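PDB 3WEB: niemann-Pick type C2 protein from Camponotus japonicus, which probably carries lipids such as oleic acid in the chemical communication of worker ants, binding the fatty acid within an immunoglobulin-like beta-sandwich. Local coordinates for residues G11-I16 / K121-V125; F42-V48 / L85-I91. One frame throughout, in Å; residues are numbered along the deposited sequence.

Interaction 1 of 2, residues G11-I16 / K121-V125; sequences GKFSDI and KITCV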
ATOM      1  N   GLY A  11       4.442 -13.691   0.550  1.00 12.49           N
ATOM      2  CA  GLY A  11       3.933 -13.138   1.796  1.00 12.65           C
ATOM      3  C   GLY A  11       2.439 -12.971   1.811  1.00 12.49           C
ATOM      4  O   GLY A  11       1.739 -13.407   0.887  1.00 13.00           O
ATOM      5  N   LYS A  12       1.964 -12.332   2.870  1.00 12.41           N
ATOM      6  CA  LYS A  12       0.550 -12.022   3.057  1.00 12.46           C
ATOM      7  C   LYS A  12       0.433 -10.751   3.877  1.00 12.34           C
ATOM      8  O   LYS A  12       1.401 -10.331   4.508  1.00 11.84           O
ATOM      9  CB  LYS A  12      -0.167 -13.179   3.768  1.00 12.78           C
ATOM     10  CG  LYS A  12       0.369 -13.481   5.162  1.00 13.61           C
ATOM     11  CD  LYS A  12      -0.148 -14.795   5.717  1.00 14.40           C
ATOM     12  CE  LYS A  12       0.569 -15.156   7.009  1.00 15.66           C
ATOM     13  NZ  LYS A  12      -0.090 -16.294   7.716  1.00 17.95           N
ATOM     14  N   PHE A  13      -0.740 -10.125   3.848  1.00 13.09           N
ATOM     15  CA  PHE A  13      -1.042  -9.030   4.783  1.00 13.73           C
ATOM     16  C   PHE A  13      -2.263  -9.395   5.611  1.00 14.52           C
ATOM     17  O   PHE A  13      -3.121 -10.161   5.159  1.00 14.27           O
ATOM     18  CB  PHE A  13      -1.243  -7.691   4.058  1.00 13.70           C
ATOM     19  CG  PHE A  13      -2.440  -7.655   3.149  1.00 13.62           C
ATOM     20  CD1 PHE A  13      -2.327  -8.051   1.819  1.00 14.05           C
ATOM     21  CD2 PHE A  13      -3.676  -7.195   3.611  1.00 13.76           C
ATOM     22  CE1 PHE A  13      -3.430  -8.015   0.977  1.00 13.99           C
ATOM     23  CE2 PHE A  13      -4.783  -7.155   2.769  1.00 14.01           C
ATOM     24  CZ  PHE A  13      -4.658  -7.569   1.453  1.00 14.24           C
ATOM     25  N   SER A  14      -2.343  -8.846   6.822  1.00 15.56           N
ATOM     26  CA  SER A  14      -3.457  -9.147   7.709  1.00 17.08           C
ATOM     27  C   SER A  14      -4.396  -7.974   7.923  1.00 17.64           C
ATOM     28  O   SER A  14      -5.589  -8.170   8.146  1.00 19.36           O
ATOM     29  CB  SER A  14      -2.949  -9.622   9.071  1.00 17.21           C
ATOM     30  OG  SER A  14      -2.389  -8.542   9.793  1.00 17.80           O
ATOM     31  N   ASP A  15      -3.846  -6.766   7.912  1.00 18.17           N
ATOM     32  CA  ASP A  15      -4.630  -5.573   8.180  1.00 19.03           C
ATOM     33  C   ASP A  15      -4.099  -4.310   7.542  1.00 17.39           C
ATOM     34  O   ASP A  15      -2.908  -4.009   7.635  1.00 18.08           O
ATOM     35  CB  ASP A  15      -4.744  -5.366   9.678  1.00 20.90           C
ATOM     36  CG  ASP A  15      -6.156  -5.459  10.151  1.00 24.32           C
ATOM     37  OD1 ASP A  15      -6.943  -4.561   9.781  1.00 25.46           O
ATOM     38  OD2 ASP A  15      -6.475  -6.418  10.887  1.00 26.46           O
ATOM     39  N   ILE A  16      -4.999  -3.570   6.903  1.00 15.69           N
ATOM     40  CA  ILE A  16      -4.681  -2.259   6.343  1.00 14.89           C
ATOM     41  C   ILE A  16      -5.531  -1.224   7.059  1.00 14.75           C
ATOM     42  O   ILE A  16      -6.733  -1.424   7.215  1.00 14.21           O
ATOM     43  CB  ILE A  16      -5.000  -2.183   4.832  1.00 14.84           C
ATOM     44  CG1 ILE A  16      -4.478  -3.420   4.081  1.00 15.07           C
ATOM     45  CG2 ILE A  16      -4.484  -0.881   4.225  1.00 14.33           C
ATOM     46  CD1 ILE A  16      -2.968  -3.557   4.030  1.00 15.19           C
ATOM     47  N   LYS A 121       6.183 -10.637  -5.439  1.00 14.81           N
ATOM     48  CA  LYS A 121       5.214  -9.913  -4.602  1.00 14.36           C
ATOM     49  C   LYS A 121       5.107 -10.494  -3.196  1.00 13.50           C
ATOM     50  O   LYS A 121       4.706 -11.650  -3.024  1.00 13.26           O
ATOM     51  CB  LYS A 121       3.829  -9.855  -5.261  1.00 14.92           C
ATOM     52  CG  LYS A 121       3.807  -9.015  -6.534  1.00 16.61           C
ATOM     53  CD  LYS A 121       2.479  -9.098  -7.265  1.00 18.00           C
ATOM     54  CE  LYS A 121       2.667  -8.661  -8.711  1.00 19.59           C
ATOM     55  NZ  LYS A 121       1.378  -8.326  -9.379  1.00 21.41           N
ATOM     56  N   ILE A 122       5.471  -9.674  -2.210  1.00 12.62           N
ATOM     57  CA  ILE A 122       5.261  -9.989  -0.794  1.00 12.28           C
ATOM     58  C   ILE A 122       3.799  -9.725  -0.457  1.00 12.34           C
ATOM     59  O   ILE A 122       3.145 -10.545   0.194  1.00 12.39           O
ATOM     60  CB  ILE A 122       6.149  -9.122   0.126  1.00 12.20           C
ATOM     61  CG1 ILE A 122       7.622  -9.204  -0.299  1.00 12.52           C
ATOM     62  CG2 ILE A 122       5.987  -9.554   1.582  1.00 12.37           C
ATOM     63  CD1 ILE A 122       8.464  -8.048   0.207  1.00 12.72           C
ATOM     64  N   THR A 123       3.297  -8.573  -0.905  1.00 11.89           N
ATOM     65  CA  THR A 123       1.893  -8.203  -0.705  1.00 12.02           C
ATOM     66  C   THR A 123       1.310  -7.584  -1.960  1.00 12.46           C
ATOM     67  O   THR A 123       2.030  -6.945  -2.729  1.00 12.35           O
ATOM     68  CB  THR A 123       1.737  -7.162   0.419  1.00 11.78           C
ATOM     69  OG1 THR A 123       2.495  -5.994   0.092  1.00 11.86           O
ATOM     70  CG2 THR A 123       2.218  -7.723   1.745  1.00 11.71           C
ATOM     71  N   CYS A 124       0.002  -7.754  -2.137  1.00 12.91           N
ATOM     72  CA  CYS A 124      -0.754  -7.033  -3.159  1.00 13.91           C
ATOM     73  C   CYS A 124      -2.118  -6.725  -2.574  1.00 13.73           C
ATOM     74  O   CYS A 124      -2.892  -7.642  -2.287  1.00 13.56           O
ATOM     75  CB  CYS A 124      -0.909  -7.880  -4.421  1.00 14.73           C
ATOM     76  SG  CYS A 124      -1.513  -6.972  -5.862  1.00 16.55           S
ATOM     77  N   VAL A 125      -2.391  -5.432  -2.406  1.00 13.56           N
ATOM     78  CA  VAL A 125      -3.629  -4.937  -1.799  1.00 13.90           C
ATOM     79  C   VAL A 125      -4.412  -4.194  -2.867  1.00 13.96           C
ATOM     80  O   VAL A 125      -3.842  -3.390  -3.599  1.00 13.60           O
ATOM     81  CB  VAL A 125      -3.325  -3.958  -0.643  1.00 14.34           C
ATOM     82  CG1 VAL A 125      -4.615  -3.433  -0.021  1.00 14.82           C
ATOM     83  CG2 VAL A 125      -2.438  -4.623   0.414  1.00 15.19           C
TER
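Lys121 comes near Gly11 by backbone alone, its O lying 4.1 Å from Gly11 N; its long aliphatic chain leads away and lets the ammonium group reach the carboxylate of Glu113, on the neighbouring strand 107-116, in a salt bridge. At Ile122 the chain turns a corner and backbone meets backbone, with Ile122 O 3.0 Å from Gly11 C. A CB on Gly11 would run into that oxygen, so a residue without a side chain suits the approach. The CG2 branch of Ile122 lies beside Gly11 CA, and the side chain also packs on Val10 and Val48. Thr123, which forms a classic beta bulge with Ile122 opposite Phe114, turns its CG2 methyl to Lys12 O at 3.9 Å. The two strands belong to the opposing sheets of the immunoglobulin-like sandwich: their short axes approach to 6.4 Å at an angle of 46°, and from here onward side chains fill the gap. Cys124 offers its carbonyl to the edge of the Phe13 ring, O lying 3.3 Å from CE1, while its sulfur is bound to Cys6 in a disulfide. Val125 then sets CG2 over one face of the same ring, 3.7 Å from the centroid, in a CH-pi contact. Phe13 already points its CB at 121-125, and with CG between the backbone N and the carbonyl carbon (chi1 65°) the ring reaches Cys124 and Val125. Beta-branched Val125 also meets Ile16 tip to tip, CG2 to CD1 at 3.8 Å, and the side chain of Ile16 is itself about 6 Å from the bound oleic acid.

Interaction 2 of 2, residues F42-V48 / L85-I91; sequences FTPSVDV and LKKDVEI
Phe42 and Ile91 form an antiparallel hydrogen-bonded pair, each N bonded to the other's O at 2.9 Å. Strand 34-44 runs on to Pro44, whereas 85-90 is irregular, yet the two stay joined: Asp88 N donates to Pro44 O at 2.9 Å, and Val48 and Leu85 form an antiparallel hydrogen-bonded pair standing as a single bridge, in which Leu85 N reaches Val48 O at 2.7 Å and Val48 N donates back to Leu85 O. Residues Lys86 to Val89 make a type II beta turn, with Asp88 taking the positive phi (70°) that its third position requires. The segments thus carry on from one end of the three-stranded sheet of the beta-sandwich as two loops, one leaving its central strand 34-44 and the other leading into its edge strand 91-99. The ring of Phe42 receives Ile91 CG1 over one face, 4.0 Å from its centroid, and its CZ touches Ile91 CD1 at 3.6 Å. Leu85 CD1 approaches CE2, and Phe114 packs edge-to-face with the ring from the other sheet. An alanine in place of Phe42 would take away this ring and is likely to open a gap beneath Ile91 and Leu85, leaving Phe114 without its aromatic partner. Compact Pro44 lays CG against Leu85 CB, and Leu85 in turn lies side by side with Val48. Toward solvent the contacts become polar. Asp47 OD1 takes the backbone N of Lys87 at 2.8 Å, almost straight (165°). The Lys87 side chain, bent at its last torsion (chi4 75°), runs past Ser45 O and brings NZ to it at 3.0 Å. Thr43 OG1 shares a water with Glu90, the water donating to OE2, the oxygen that Ser14 OG also binds.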
ATOM      1  N   PHE A  42       1.906  -6.968   7.808  1.00 10.56           N
ATOM      2  CA  PHE A  42       2.201  -8.000   6.824  1.00 10.55           C
ATOM      3  C   PHE A  42       3.291  -8.962   7.284  1.00 10.56           C
ATOM      4  O   PHE A  42       4.074  -8.657   8.188  1.00 10.35           O
ATOM      5  CB  PHE A  42       2.528  -7.374   5.456  1.00 10.59           C
ATOM      6  CG  PHE A  42       3.870  -6.690   5.385  1.00 10.75           C
ATOM      7  CD1 PHE A  42       4.073  -5.443   5.987  1.00 10.74           C
ATOM      8  CD2 PHE A  42       4.923  -7.280   4.693  1.00 10.58           C
ATOM      9  CE1 PHE A  42       5.305  -4.805   5.912  1.00 11.00           C
ATOM     10  CE2 PHE A  42       6.157  -6.642   4.607  1.00 10.90           C
ATOM     11  CZ  PHE A  42       6.352  -5.412   5.225  1.00 10.65           C
ATOM     12  N   THR A  43       3.325 -10.116   6.634  1.00 10.65           N
ATOM     13  CA  THR A  43       4.248 -11.186   6.970  1.00 11.39           C
ATOM     14  C   THR A  43       4.850 -11.799   5.700  1.00 11.56           C
ATOM     15  O   THR A  43       4.119 -12.403   4.907  1.00 11.54           O
ATOM     16  CB  THR A  43       3.534 -12.319   7.745  1.00 11.89           C
ATOM     17  OG1 THR A  43       2.807 -11.778   8.857  1.00 12.07           O
ATOM     18  CG2 THR A  43       4.542 -13.333   8.255  1.00 11.91           C
ATOM     19  N   PRO A  44       6.178 -11.667   5.517  1.00 12.00           N
ATOM     20  CA  PRO A  44       6.842 -12.369   4.409  1.00 12.51           C
ATOM     21  C   PRO A  44       6.950 -13.862   4.731  1.00 12.88           C
ATOM     22  O   PRO A  44       7.085 -14.234   5.909  1.00 12.34           O
ATOM     23  CB  PRO A  44       8.237 -11.726   4.369  1.00 12.26           C
ATOM     24  CG  PRO A  44       8.493 -11.293   5.785  1.00 12.56           C
ATOM     25  CD  PRO A  44       7.141 -10.964   6.390  1.00 11.99           C
ATOM     26  N   SER A  45       6.874 -14.715   3.711  1.00 13.83           N
ATOM     27  CA  SER A  45       6.974 -16.162   3.924  1.00 14.77           C
ATOM     28  C   SER A  45       8.401 -16.658   3.688  1.00 15.45           C
ATOM     29  O   SER A  45       8.690 -17.853   3.845  1.00 16.53           O
ATOM     30  CB  SER A  45       5.988 -16.915   3.030  1.00 14.58           C
ATOM     31  OG  SER A  45       6.199 -16.600   1.667  1.00 14.58           O
ATOM     32  N   VAL A  46       9.268 -15.728   3.293  1.00 15.56           N
ATOM     33  CA  VAL A  46      10.700 -15.952   3.100  1.00 16.22           C
ATOM     34  C   VAL A  46      11.476 -14.775   3.691  1.00 15.63           C
ATOM     35  O   VAL A  46      10.895 -13.726   3.973  1.00 15.27           O
ATOM     36  CB  VAL A  46      11.065 -16.090   1.601  1.00 15.93           C
ATOM     37  CG1 VAL A  46      10.423 -17.333   0.989  1.00 17.11           C
ATOM     38  CG2 VAL A  46      10.693 -14.831   0.821  1.00 16.15           C
ATOM     39  N   ASP A  47      12.782 -14.953   3.900  1.00 15.49           N
ATOM     40  CA  ASP A  47      13.635 -13.842   4.300  1.00 15.83           C
ATOM     41  C   ASP A  47      13.728 -12.846   3.149  1.00 16.07           C
ATOM     42  O   ASP A  47      13.866 -13.241   1.998  1.00 16.64           O
ATOM     43  CB  ASP A  47      15.034 -14.334   4.674  1.00 16.66           C
ATOM     44  CG  ASP A  47      15.067 -15.108   5.984  1.00 17.42           C
ATOM     45  OD1 ASP A  47      14.128 -15.009   6.801  1.00 17.51           O
ATOM     46  OD2 ASP A  47      16.065 -15.827   6.196  1.00 18.20           O
ATOM     47  N   VAL A  48      13.643 -11.561   3.461  1.00 15.68           N
ATOM     48  CA  VAL A  48      13.620 -10.518   2.432  1.00 15.21           C
ATOM     49  C   VAL A  48      14.752  -9.522   2.666  1.00 15.74           C
ATOM     50  O   VAL A  48      14.870  -8.964   3.753  1.00 15.61           O
ATOM     51  CB  VAL A  48      12.242  -9.803   2.403  1.00 15.11           C
ATOM     52  CG1 VAL A  48      12.246  -8.615   1.445  1.00 15.01           C
ATOM     53  CG2 VAL A  48      11.138 -10.785   2.040  1.00 14.86           C
ATOM     54  N   LEU A  85      13.980  -8.538   6.309  1.00 14.57           N
ATOM     55  CA  LEU A  85      12.758  -9.040   6.929  1.00 14.71           C
ATOM     56  C   LEU A  85      12.931 -10.511   7.226  1.00 15.12           C
ATOM     57  O   LEU A  85      13.412 -11.278   6.383  1.00 15.15           O
ATOM     58  CB  LEU A  85      11.550  -8.848   6.008  1.00 14.36           C
ATOM     59  CG  LEU A  85      11.356  -7.515   5.277  1.00 14.10           C
ATOM     60  CD1 LEU A  85      10.033  -7.537   4.516  1.00 14.02           C
ATOM     61  CD2 LEU A  85      11.421  -6.321   6.220  1.00 14.18           C
ATOM     62  N   LYS A  86      12.560 -10.895   8.439  1.00 15.44           N
ATOM     63  CA  LYS A  86      12.625 -12.292   8.837  1.00 15.85           C
ATOM     64  C   LYS A  86      11.376 -13.053   8.406  1.00 15.71           C
ATOM     65  O   LYS A  86      10.244 -12.604   8.609  1.00 14.70           O
ATOM     66  CB  LYS A  86      12.801 -12.411  10.350  1.00 17.06           C
ATOM     67  CG  LYS A  86      14.083 -11.805  10.897  1.00 18.62           C
ATOM     68  CD  LYS A  86      14.124 -12.061  12.389  1.00 20.45           C
ATOM     69  CE  LYS A  86      15.483 -11.738  12.982  1.00 21.15           C
ATOM     70  NZ  LYS A  86      15.345 -11.716  14.458  1.00 22.75           N
ATOM     71  N   LYS A  87      11.605 -14.228   7.829  1.00 15.86           N
ATOM     72  CA  LYS A  87      10.554 -15.172   7.482  1.00 16.27           C
ATOM     73  C   LYS A  87       9.554 -15.346   8.636  1.00 16.05           C
ATOM     74  O   LYS A  87       9.960 -15.492   9.795  1.00 15.37           O
ATOM     75  CB  LYS A  87      11.223 -16.511   7.137  1.00 17.91           C
ATOM     76  CG  LYS A  87      10.294 -17.675   6.876  1.00 19.94           C
ATOM     77  CD  LYS A  87      11.093 -18.965   6.827  1.00 21.60           C
ATOM     78  CE  LYS A  87      10.175 -20.159   6.684  1.00 23.37           C
ATOM     79  NZ  LYS A  87       9.649 -20.247   5.297  1.00 24.41           N
ATOM     80  N   ASP A  88       8.260 -15.289   8.312  1.00 15.18           N
ATOM     81  CA  ASP A  88       7.163 -15.641   9.232  1.00 15.43           C
ATOM     82  C   ASP A  88       6.920 -14.684  10.393  1.00 14.46           C
ATOM     83  O   ASP A  88       6.144 -14.990  11.303  1.00 15.19           O
ATOM     84  CB  ASP A  88       7.334 -17.073   9.771  1.00 16.55           C
ATOM     85  CG  ASP A  88       7.223 -18.118   8.687  1.00 17.87           C
ATOM     86  OD1 ASP A  88       6.580 -17.843   7.661  1.00 18.30           O
ATOM     87  OD2 ASP A  88       7.773 -19.224   8.861  1.00 19.71           O
ATOM     88  N   VAL A  89       7.568 -13.527  10.360  1.00 13.57           N
ATOM     89  CA  VAL A  89       7.391 -12.533  11.415  1.00 12.88           C
ATOM     90  C   VAL A  89       6.515 -11.409  10.884  1.00 12.92           C
ATOM     91  O   VAL A  89       6.835 -10.803   9.859  1.00 12.71           O
ATOM     92  CB  VAL A  89       8.752 -11.990  11.919  1.00 12.83           C
ATOM     93  CG1 VAL A  89       8.558 -10.872  12.932  1.00 12.56           C
ATOM     94  CG2 VAL A  89       9.574 -13.110  12.549  1.00 13.06           C
ATOM     95  N   GLU A  90       5.399 -11.155  11.565  1.00 13.26           N
ATOM     96  CA  GLU A  90       4.541 -10.038  11.186  1.00 13.60           C
ATOM     97  C   GLU A  90       5.155  -8.725  11.623  1.00 13.07           C
ATOM     98  O   GLU A  90       5.628  -8.592  12.750  1.00 13.36           O
ATOM     99  CB  GLU A  90       3.134 -10.172  11.766  1.00 14.89           C
ATOM    100  CG  GLU A  90       2.168  -9.162  11.150  1.00 16.01           C
ATOM    101  CD  GLU A  90       0.730  -9.395  11.551  1.00 17.57           C
ATOM    102  OE1 GLU A  90       0.461  -9.513  12.762  1.00 18.58           O
ATOM    103  OE2 GLU A  90      -0.133  -9.454  10.656  1.00 18.20           O
ATOM    104  N   ILE A  91       5.147  -7.761  10.706  1.00 12.61           N
ATOM    105  CA  ILE A  91       5.669  -6.420  10.945  1.00 12.51           C
ATOM    106  C   ILE A  91       4.677  -5.397  10.404  1.00 12.41           C
ATOM    107  O   ILE A  91       3.716  -5.763   9.727  1.00 11.96           O
ATOM    108  CB  ILE A  91       7.056  -6.223  10.294  1.00 12.81           C
ATOM    109  CG1 ILE A  91       7.009  -6.649   8.816  1.00 13.46           C
ATOM    110  CG2 ILE A  91       8.106  -7.024  11.060  1.00 12.58           C
ATOM    111  CD1 ILE A  91       8.288  -6.393   8.050  1.00 14.83           C
TER
HETATM  112  O   HOH W   1       0.515 -10.466   8.130  1.00 15.65           O

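From the N terminus, the chain first lays down 11-16, runs through 42-48, returns at 85-91 and ends this circuit at 121-125. Interaction 2 therefore closes a loop of 36 residues lying wholly within the 104-residue loop that interaction 1 closes; the two nest and do not cross. Interaction 1 ties one sheet of the sandwich to the other, whereas interaction 2 joins the end of strand 34-44 to the loop entering strand 91-99. Their centres lie about 11 Å apart, and strands 11-18 and 34-44, neighbours in one sheet, connect them directly: Lys12 O probably accepts a hydrogen bond from Thr43 N at 2.9 Å.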